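Local coordinates for CysQ, sulfite synthesis pathway protein (Bacteroides thetaiotaomicron VPI-5482, PDB 3B8B) that probably hydrolyses the 3'-phosphate of adenosine 3',5'-bisphosphate to give AMP, as a magnesium-dependent member of the inositol monophosphatase superfamily, at residues F120-V133 with V136-E150. Residues are numbered along the deposited sequence; the frame is centred on the assembly and turned at random. Where two conformers were deposited one is given.
Sequences FTVNIALVQNAVPV and VIYVPVKKELYFAVE
Val122 pairs with Tyr138 and Ile124 with Val136 in antiparallel hydrogen-bonded pairs that tie strand 121-128 to the end of strand 131-139, its partner in a beta hairpin closed by a type I' turn from Gln128 to Val131. Each pair is bonded in both directions, from Val122 N to Tyr138 O at 2.9 Å and from Val136 N to Ile124 O at 2.8 Å, for example. At the open end of the next hairpin, Glu150 N donates a hydrogen bond to Val133 O at 2.9 Å; the extended, exposed Glu150 side chain passes Val133 CG1 and shares a water with Pro132 O.

Beta-branched Val122, Ile124 and Val136 suit these extended strands and line one face together with Tyr138, an aromatic residue that, like Val122, packs against helix 20-43. Beyond the last pair, a chi1 of 51° turns the Phe120 ring so that CE1 comes to Pro140 and CZ lies 3.5 Å from Val141 CG2. Pro140 has no N-H to offer Phe120 O, and its CD lies beside that oxygen; a water, also seated over the centre of the Phe120 ring, carries the link on to Val141 N.

The other face is more polar. Asn123 ND2 donates to Thr121 OG1 at 2.8 Å, two residues back on the same side of the strand, while Ser223 and Ser224 bind Thr121 OG1 and Ser224 also binds Asn123 OD1. Across the strands, Ile137 supplies an apolar flank: its CG1 lies 3.5 Å from Asn123 OD1, and its CG2 touches the Thr121 methyl.

Held through ND2 by Thr121 and through OD1 by Ser224, the Asn123 amide would be limited in rotation beside Asp108, a predicted magnesium ligand. The paired strands thus present an apolar face to helix 20-43 and a polar one toward the probable metal site.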
loop_
_atom_site.group_PDB
_atom_site.type_symbol
_atom_site.label_atom_id
_atom_site.label_comp_id
_atom_site.label_asym_id
_atom_site.label_seq_id
_atom_site.Cartn_x
_atom_site.Cartn_y
_atom_site.Cartn_z
ATOM N N PHE A 120 -5.494 -8.705 2.728
ATOM C CA PHE A 120 -4.188 -8.613 2.049
ATOM C C PHE A 120 -4.323 -7.656 0.854
ATOM O O PHE A 120 -5.432 -7.353 0.400
ATOM C CB PHE A 120 -3.701 -9.991 1.622
ATOM C CG PHE A 120 -4.723 -10.784 0.828
ATOM C CD1 PHE A 120 -4.856 -10.630 -0.549
ATOM C CD2 PHE A 120 -5.577 -11.670 1.488
ATOM C CE1 PHE A 120 -5.801 -11.354 -1.257
ATOM C CE2 PHE A 120 -6.507 -12.394 0.778
ATOM C CZ PHE A 120 -6.652 -12.218 -0.568
ATOM N N THR A 121 -3.176 -7.180 0.354
ATOM C CA THR A 121 -3.163 -6.114 -0.634
ATOM C C THR A 121 -2.050 -6.318 -1.670
ATOM O O THR A 121 -1.043 -6.997 -1.422
ATOM C CB THR A 121 -2.879 -4.745 0.030
ATOM O OG1 THR A 121 -1.608 -4.811 0.702
ATOM C CG2 THR A 121 -3.981 -4.345 1.038
ATOM N N VAL A 122 -2.256 -5.694 -2.819
ATOM C CA VAL A 122 -1.218 -5.484 -3.827
ATOM C C VAL A 122 -0.751 -4.034 -3.678
ATOM O O VAL A 122 -1.594 -3.127 -3.539
ATOM C CB VAL A 122 -1.779 -5.698 -5.247
ATOM C CG1 VAL A 122 -0.660 -5.575 -6.294
ATOM C CG2 VAL A 122 -2.492 -7.070 -5.382
ATOM N N ASN A 123 0.572 -3.813 -3.703
ATOM C CA ASN A 123 1.166 -2.495 -3.437
ATOM C C ASN A 123 2.164 -2.122 -4.537
ATOM O O ASN A 123 3.141 -2.850 -4.752
ATOM C CB ASN A 123 1.885 -2.440 -2.081
ATOM C CG ASN A 123 0.951 -2.743 -0.937
ATOM O OD1 ASN A 123 0.441 -1.834 -0.311
ATOM N ND2 ASN A 123 0.681 -4.044 -0.714
ATOM N N ILE A 124 1.885 -1.029 -5.246
ATOM C CA ILE A 124 2.772 -0.511 -6.323
ATOM C C ILE A 124 2.998 0.994 -6.131
ATOM O O ILE A 124 2.039 1.758 -6.076
ATOM C CB ILE A 124 2.200 -0.787 -7.713
ATOM C CG1 ILE A 124 2.060 -2.300 -7.951
ATOM C CG2 ILE A 124 3.130 -0.171 -8.799
ATOM C CD1 ILE A 124 1.328 -2.610 -9.276
ATOM N N ALA A 125 4.260 1.397 -5.973
ATOM C CA ALA A 125 4.635 2.788 -5.849
ATOM C C ALA A 125 5.662 3.161 -6.907
ATOM O O ALA A 125 6.564 2.351 -7.210
ATOM C CB ALA A 125 5.259 3.052 -4.458
ATOM N N LEU A 126 5.554 4.389 -7.389
ATOM C CA LEU A 126 6.645 5.029 -8.139
ATOM C C LEU A 126 7.327 5.962 -7.155
ATOM O O LEU A 126 6.673 6.831 -6.545
ATOM C CB LEU A 126 6.158 5.819 -9.359
ATOM C CG LEU A 126 7.280 6.216 -10.322
ATOM C CD1 LEU A 126 7.904 4.979 -10.971
ATOM C CD2 LEU A 126 6.733 7.203 -11.350
ATOM N N VAL A 127 8.627 5.765 -7.026
ATOM C CA VAL A 127 9.493 6.546 -6.126
ATOM C C VAL A 127 10.463 7.373 -6.986
ATOM O O VAL A 127 11.056 6.847 -7.936
ATOM C CB VAL A 127 10.245 5.619 -5.173
ATOM C CG1 VAL A 127 11.379 6.367 -4.439
ATOM C CG2 VAL A 127 9.258 4.970 -4.160
ATOM N N GLN A 128 10.563 8.664 -6.675
ATOM C CA GLN A 128 11.469 9.546 -7.367
ATOM C C GLN A 128 12.257 10.345 -6.349
ATOM O O GLN A 128 11.693 10.976 -5.451
ATOM C CB GLN A 128 10.716 10.472 -8.310
ATOM C CG GLN A 128 11.608 11.186 -9.290
ATOM C CD GLN A 128 10.825 11.668 -10.486
ATOM O OE1 GLN A 128 9.793 12.343 -10.340
ATOM N NE2 GLN A 128 11.268 11.285 -11.674
ATOM N N ASN A 129 13.576 10.275 -6.477
ATOM C CA ASN A 129 14.492 10.903 -5.512
ATOM C C ASN A 129 14.075 10.605 -4.065
ATOM O O ASN A 129 13.976 11.496 -3.202
ATOM C CB ASN A 129 14.600 12.390 -5.796
ATOM C CG ASN A 129 15.088 12.661 -7.203
ATOM O OD1 ASN A 129 16.028 12.016 -7.677
ATOM N ND2 ASN A 129 14.444 13.601 -7.885
ATOM N N ALA A 130 13.807 9.323 -3.829
ATOM C CA ALA A 130 13.568 8.754 -2.501
ATOM C C ALA A 130 12.199 9.072 -1.915
ATOM O O ALA A 130 11.944 8.746 -0.770
ATOM C CB ALA A 130 14.642 9.176 -1.530
ATOM N N VAL A 131 11.327 9.695 -2.716
ATOM C CA VAL A 131 9.986 10.075 -2.292
ATOM C C VAL A 131 8.953 9.293 -3.125
ATOM O O VAL A 131 9.046 9.277 -4.335
ATOM C CB VAL A 131 9.756 11.586 -2.517
ATOM C CG1 VAL A 131 8.332 12.017 -2.077
ATOM C CG2 VAL A 131 10.849 12.418 -1.801
ATOM N N PRO A 132 7.943 8.696 -2.481
ATOM C CA PRO A 132 6.874 8.048 -3.240
ATOM C C PRO A 132 5.962 9.103 -3.840
ATOM O O PRO A 132 5.323 9.870 -3.115
ATOM C CB PRO A 132 6.132 7.196 -2.192
ATOM C CG PRO A 132 6.735 7.488 -0.942
ATOM C CD PRO A 132 7.736 8.557 -1.040
ATOM N N VAL A 133 5.911 9.133 -5.167
ATOM C CA VAL A 133 5.137 10.137 -5.904
ATOM C C VAL A 133 3.872 9.590 -6.579
ATOM O O VAL A 133 3.061 10.365 -7.048
ATOM C CB VAL A 133 6.015 10.874 -6.963
ATOM C CG1 VAL A 133 7.150 11.648 -6.256
ATOM C CG2 VAL A 133 6.592 9.906 -8.005
ATOM N N VAL A 136 -0.518 2.850 -5.701
ATOM C CA VAL A 136 -1.736 2.099 -5.902
ATOM C C VAL A 136 -1.750 0.974 -4.891
ATOM O O VAL A 136 -0.767 0.243 -4.753
ATOM C CB VAL A 136 -1.825 1.498 -7.342
ATOM C CG1 VAL A 136 -3.171 0.742 -7.493
ATOM C CG2 VAL A 136 -1.706 2.603 -8.392
ATOM N N ILE A 137 -2.874 0.848 -4.186
ATOM C CA ILE A 137 -3.138 -0.314 -3.340
ATOM C C ILE A 137 -4.451 -0.925 -3.773
ATOM O O ILE A 137 -5.458 -0.207 -3.882
ATOM C CB ILE A 137 -3.220 0.091 -1.864
ATOM C CG1 ILE A 137 -1.845 0.559 -1.407
ATOM C CG2 ILE A 137 -3.776 -1.040 -0.961
ATOM C CD1 ILE A 137 -1.849 1.175 0.040
ATOM N N TYR A 138 -4.427 -2.223 -4.048
ATOM C CA TYR A 138 -5.640 -2.956 -4.396
ATOM C C TYR A 138 -5.896 -4.024 -3.350
ATOM O O TYR A 138 -4.976 -4.754 -2.960
ATOM C CB TYR A 138 -5.544 -3.587 -5.787
ATOM C CG TYR A 138 -6.849 -4.211 -6.259
ATOM C CD1 TYR A 138 -8.058 -3.494 -6.218
ATOM C CD2 TYR A 138 -6.888 -5.506 -6.780
ATOM C CE1 TYR A 138 -9.232 -4.070 -6.659
ATOM C CE2 TYR A 138 -8.061 -6.068 -7.203
ATOM C CZ TYR A 138 -9.217 -5.357 -7.164
ATOM O OH TYR A 138 -10.379 -5.934 -7.629
ATOM N N VAL A 139 -7.140 -4.073 -2.868
ATOM C CA VAL A 139 -7.583 -5.028 -1.856
ATOM C C VAL A 139 -8.480 -6.047 -2.580
ATOM O O VAL A 139 -9.672 -5.795 -2.796
ATOM C CB VAL A 139 -8.393 -4.341 -0.730
ATOM C CG1 VAL A 139 -8.613 -5.344 0.413
ATOM C CG2 VAL A 139 -7.671 -3.071 -0.230
ATOM N N PRO A 140 -7.883 -7.150 -3.068
ATOM C CA PRO A 140 -8.655 -7.993 -3.996
ATOM C C PRO A 140 -9.971 -8.569 -3.467
ATOM O O PRO A 140 -10.966 -8.628 -4.204
ATOM C CB PRO A 140 -7.662 -9.101 -4.371
ATOM C CG PRO A 140 -6.328 -8.509 -4.165
ATOM C CD PRO A 140 -6.485 -7.627 -2.943
ATOM N N VAL A 141 -10.003 -9.012 -2.215
ATOM C CA VAL A 141 -11.246 -9.578 -1.666
ATOM C C VAL A 141 -12.404 -8.566 -1.654
ATOM O O VAL A 141 -13.537 -8.912 -1.956
ATOM C CB VAL A 141 -11.015 -10.167 -0.260
ATOM C CG1 VAL A 141 -12.370 -10.594 0.377
ATOM C CG2 VAL A 141 -10.031 -11.380 -0.352
ATOM N N LYS A 142 -12.079 -7.325 -1.328
ATOM C CA LYS A 142 -13.049 -6.246 -1.177
ATOM C C LYS A 142 -13.314 -5.442 -2.451
ATOM O O LYS A 142 -14.205 -4.579 -2.450
ATOM C CB LYS A 142 -12.556 -5.283 -0.095
ATOM C CG LYS A 142 -12.327 -5.899 1.268
ATOM C CD LYS A 142 -12.087 -4.884 2.292
ATOM C CE LYS A 142 -13.357 -4.142 2.594
ATOM N NZ LYS A 142 -13.250 -3.557 3.913
ATOM N N LYS A 143 -12.514 -5.699 -3.495
ATOM C CA LYS A 143 -12.559 -4.988 -4.777
ATOM C C LYS A 143 -12.468 -3.479 -4.548
ATOM O O LYS A 143 -13.194 -2.680 -5.158
ATOM C CB LYS A 143 -13.798 -5.393 -5.575
ATOM C CG LYS A 143 -13.766 -6.853 -5.986
ATOM C CD LYS A 143 -14.281 -7.791 -4.901
ATOM C CE LYS A 143 -14.032 -9.276 -5.254
ATOM N NZ LYS A 143 -14.547 -10.186 -4.212
ATOM N N GLU A 144 -11.553 -3.102 -3.654
ATOM C CA GLU A 144 -11.319 -1.702 -3.292
ATOM C C GLU A 144 -9.937 -1.283 -3.790
ATOM O O GLU A 144 -8.952 -1.968 -3.518
ATOM C CB GLU A 144 -11.506 -1.530 -1.766
ATOM C CG GLU A 144 -13.034 -1.566 -1.442
ATOM C CD GLU A 144 -13.485 -1.203 -0.042
ATOM O OE1 GLU A 144 -12.657 -0.985 0.848
ATOM O OE2 GLU A 144 -14.727 -1.150 0.134
ATOM N N LEU A 145 -9.887 -0.181 -4.531
ATOM C CA LEU A 145 -8.679 0.312 -5.149
ATOM C C LEU A 145 -8.423 1.724 -4.638
ATOM O O LEU A 145 -9.309 2.547 -4.661
ATOM C CB LEU A 145 -8.884 0.360 -6.676
ATOM C CG LEU A 145 -7.735 0.928 -7.495
ATOM C CD1 LEU A 145 -6.592 -0.094 -7.537
ATOM C CD2 LEU A 145 -8.193 1.355 -8.908
ATOM N N TYR A 146 -7.211 1.980 -4.166
ATOM C CA TYR A 146 -6.793 3.306 -3.761
ATOM C C TYR A 146 -5.645 3.658 -4.690
ATOM O O TYR A 146 -4.768 2.827 -4.952
ATOM C CB TYR A 146 -6.267 3.309 -2.339
ATOM C CG TYR A 146 -7.224 2.809 -1.281
ATOM C CD1 TYR A 146 -7.291 1.452 -0.955
ATOM C CD2 TYR A 146 -8.012 3.689 -0.573
ATOM C CE1 TYR A 146 -8.153 0.997 0.013
ATOM C CE2 TYR A 146 -8.873 3.236 0.410
ATOM C CZ TYR A 146 -8.915 1.898 0.710
ATOM O OH TYR A 146 -9.767 1.444 1.704
ATOM N N PHE A 147 -5.643 4.887 -5.172
ATOM C CA PHE A 147 -4.551 5.333 -6.008
ATOM C C PHE A 147 -4.322 6.824 -5.870
ATOM O O PHE A 147 -5.223 7.571 -5.475
ATOM C CB PHE A 147 -4.767 4.945 -7.455
ATOM C CG PHE A 147 -5.922 5.630 -8.128
ATOM C CD1 PHE A 147 -7.204 5.091 -8.072
ATOM C CD2 PHE A 147 -5.731 6.806 -8.844
ATOM C CE1 PHE A 147 -8.276 5.728 -8.728
ATOM C CE2 PHE A 147 -6.788 7.420 -9.506
ATOM C CZ PHE A 147 -8.048 6.886 -9.444
ATOM N N ALA A 148 -3.104 7.249 -6.172
ATOM C CA ALA A 148 -2.723 8.634 -6.011
ATOM C C ALA A 148 -1.569 8.999 -6.909
ATOM O O ALA A 148 -0.677 8.184 -7.146
ATOM C CB ALA A 148 -2.349 8.928 -4.545
ATOM N N VAL A 149 -1.589 10.249 -7.368
ATOM C CA VAL A 149 -0.501 10.834 -8.114
ATOM C C VAL A 149 -0.219 12.204 -7.499
ATOM O O VAL A 149 -1.144 13.014 -7.367
ATOM C CB VAL A 149 -0.872 10.989 -9.586
ATOM C CG1 VAL A 149 0.270 11.686 -10.311
ATOM C CG2 VAL A 149 -1.145 9.633 -10.201
ATOM N N GLU A 150 1.032 12.432 -7.120
ATOM C CA GLU A 150 1.433 13.697 -6.511
ATOM C C GLU A 150 1.065 14.833 -7.459
ATOM O O GLU A 150 1.357 14.759 -8.649
ATOM C CB GLU A 150 2.936 13.705 -6.209
ATOM C CG GLU A 150 3.406 14.931 -5.423
ATOM C CD GLU A 150 4.909 14.956 -5.251
ATOM O OE1 GLU A 150 5.562 15.588 -6.120
ATOM O OE2 GLU A 150 5.433 14.361 -4.294
HETATM O O HOH W 1 -7.937 -8.689 -0.081
HETATM O O HOH W 2 4.266 12.342 -2.887
#